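Long-range contact in Beta/gama crystallin family protein (PDB 3HZ2), which binds calcium ions through a betagamma-crystallin domain, the part of the longer archaeal protein present in this chain: residues Asn1-Ile6 and Lys39-Trp45. Numbering follows the deposited sequence.
Sequences NAAEVI and KVKSGTW
S42 OG donates to A2 O at 2.6 Å, coming from above the carbonyl plane; its chi1 of 49° sets the hydroxyl between its backbone N and carbonyl carbon, facing A2 O. A water donates to this same OG and to E4 OE2, bridging them. S42 O accepts twice: from E4 N at 3.0 Å and, in its carbonyl plane, from the indole NE1 of W45 at 3.2 Å. I6 and K39 exchange a reciprocal pair of backbone bonds, whereas E4 O takes S42 N with an N-H...O angle of 163° and K41 N only weakly. With K41 and S42 both facing E4, the register slips by one, a classic beta bulge between antiparallel strands 4-8 and 37-42 in the first betagamma-crystallin Greek key. At the bulge, the aliphatic part of K41 runs alongside the E4 side chain. On the V5 face, CG1 of V5 sits 3.5 Å from the centroid of the six-membered ring of W45, 10° off its normal, a CH-pi contact. An alanine in place of W45 would probably leave V5 CG1 without its aromatic platform and S42 O with one donor fewer. A3 CB meets W45 CZ2 at 3.9 Å, while F81 touches both V5 and W45.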
loop_
_atom_site.group_PDB
_atom_site.type_symbol
_atom_site.label_atom_id
_atom_site.label_comp_id
_atom_site.label_asym_id
_atom_site.label_seq_id
_atom_site.Cartn_x
_atom_site.Cartn_y
_atom_site.Cartn_z
ATOM N N ASN A 1 14.584 11.668 -4.990
ATOM C CA ASN A 1 13.278 11.855 -4.296
ATOM C C ASN A 1 12.151 11.158 -5.049
ATOM O O ASN A 1 10.974 11.446 -4.827
ATOM C CB ASN A 1 12.960 13.344 -4.168
ATOM C CG ASN A 1 13.964 14.079 -3.306
ATOM O OD1 ASN A 1 13.878 15.295 -3.130
ATOM N ND2 ASN A 1 14.926 13.343 -2.762
ATOM N N ALA A 2 12.520 10.244 -5.942
ATOM C CA ALA A 2 11.541 9.499 -6.725
ATOM C C ALA A 2 10.536 8.835 -5.787
ATOM O O ALA A 2 10.902 8.368 -4.708
ATOM C CB ALA A 2 12.245 8.446 -7.575
ATOM N N ALA A 3 9.272 8.800 -6.200
ATOM C CA ALA A 3 8.214 8.203 -5.391
ATOM C C ALA A 3 8.569 6.787 -4.947
ATOM O O ALA A 3 9.074 5.983 -5.730
ATOM C CB ALA A 3 6.905 8.194 -6.171
ATOM N N GLU A 4 8.305 6.487 -3.680
ATOM C CA GLU A 4 8.599 5.168 -3.141
ATOM C C GLU A 4 7.681 4.839 -1.976
ATOM O O GLU A 4 7.375 5.696 -1.156
ATOM C CB GLU A 4 10.052 5.094 -2.677
ATOM C CG GLU A 4 10.441 3.742 -2.107
ATOM C CD GLU A 4 11.893 3.687 -1.683
ATOM O OE1 GLU A 4 12.378 2.581 -1.362
ATOM O OE2 GLU A 4 12.549 4.750 -1.667
ATOM N N VAL A 5 7.242 3.589 -1.909
ATOM C CA VAL A 5 6.363 3.163 -0.830
ATOM C C VAL A 5 6.696 1.732 -0.448
ATOM O O VAL A 5 6.985 0.905 -1.312
ATOM C CB VAL A 5 4.864 3.247 -1.252
ATOM C CG1 VAL A 5 4.597 2.345 -2.455
ATOM C CG2 VAL A 5 3.969 2.852 -0.085
ATOM N N ILE A 6 6.687 1.451 0.852
ATOM C CA ILE A 6 6.954 0.105 1.329
ATOM C C ILE A 6 5.693 -0.392 2.026
ATOM O O ILE A 6 5.145 0.278 2.905
ATOM C CB ILE A 6 8.138 0.062 2.322
ATOM C CG1 ILE A 6 9.338 0.820 1.746
ATOM C CG2 ILE A 6 8.540 -1.394 2.576
ATOM C CD1 ILE A 6 10.569 0.796 2.630
ATOM N N LYS A 39 4.523 2.498 4.540
ATOM C CA LYS A 39 5.456 3.606 4.724
ATOM C C LYS A 39 5.627 4.316 3.389
ATOM O O LYS A 39 6.251 3.779 2.478
ATOM C CB LYS A 39 6.825 3.108 5.190
ATOM C CG LYS A 39 6.900 2.656 6.633
ATOM C CD LYS A 39 8.343 2.332 6.992
ATOM C CE LYS A 39 8.465 1.678 8.354
ATOM N NZ LYS A 39 9.905 1.389 8.665
ATOM N N VAL A 40 5.060 5.513 3.260
ATOM C CA VAL A 40 5.208 6.266 2.022
ATOM C C VAL A 40 6.448 7.138 2.191
ATOM O O VAL A 40 6.408 8.161 2.869
ATOM C CB VAL A 40 3.985 7.169 1.747
ATOM C CG1 VAL A 40 4.207 7.963 0.463
ATOM C CG2 VAL A 40 2.725 6.317 1.620
ATOM N N LYS A 41 7.549 6.709 1.585
ATOM C CA LYS A 41 8.816 7.425 1.671
ATOM C C LYS A 41 8.762 8.742 0.911
ATOM O O LYS A 41 9.303 9.756 1.359
ATOM C CB LYS A 41 9.945 6.558 1.107
ATOM C CG LYS A 41 10.033 5.166 1.720
ATOM C CD LYS A 41 10.312 5.228 3.214
ATOM C CE LYS A 41 11.664 5.871 3.493
ATOM N NZ LYS A 41 11.936 6.001 4.953
ATOM N N SER A 42 8.107 8.720 -0.243
ATOM C CA SER A 42 7.983 9.911 -1.071
ATOM C C SER A 42 6.884 9.742 -2.108
ATOM O O SER A 42 6.574 8.622 -2.524
ATOM C CB SER A 42 9.315 10.202 -1.768
ATOM O OG SER A 42 9.817 9.031 -2.387
ATOM N N GLY A 43 6.304 10.863 -2.523
ATOM C CA GLY A 43 5.238 10.831 -3.505
ATOM C C GLY A 43 3.911 10.498 -2.858
ATOM O O GLY A 43 3.850 10.211 -1.661
ATOM N N THR A 44 2.841 10.556 -3.643
ATOM C CA THR A 44 1.515 10.230 -3.142
ATOM C C THR A 44 1.090 8.958 -3.858
ATOM O O THR A 44 1.234 8.845 -5.076
ATOM C CB THR A 44 0.499 11.342 -3.439
ATOM O OG1 THR A 44 0.939 12.562 -2.828
ATOM C CG2 THR A 44 -0.866 10.974 -2.881
ATOM N N TRP A 45 0.582 7.999 -3.097
ATOM C CA TRP A 45 0.170 6.731 -3.673
ATOM C C TRP A 45 -1.297 6.414 -3.441
ATOM O O TRP A 45 -1.852 6.698 -2.377
ATOM C CB TRP A 45 1.020 5.596 -3.103
ATOM C CG TRP A 45 2.471 5.677 -3.476
ATOM C CD1 TRP A 45 3.407 6.527 -2.963
ATOM C CD2 TRP A 45 3.146 4.871 -4.444
ATOM N NE1 TRP A 45 4.630 6.298 -3.553
ATOM C CE2 TRP A 45 4.496 5.285 -4.465
ATOM C CE3 TRP A 45 2.740 3.835 -5.299
ATOM C CZ2 TRP A 45 5.447 4.697 -5.308
ATOM C CZ3 TRP A 45 3.684 3.252 -6.137
ATOM C CH2 TRP A 45 5.024 3.687 -6.134
HETATM O O HOH W 1 12.048 7.913 -1.255
#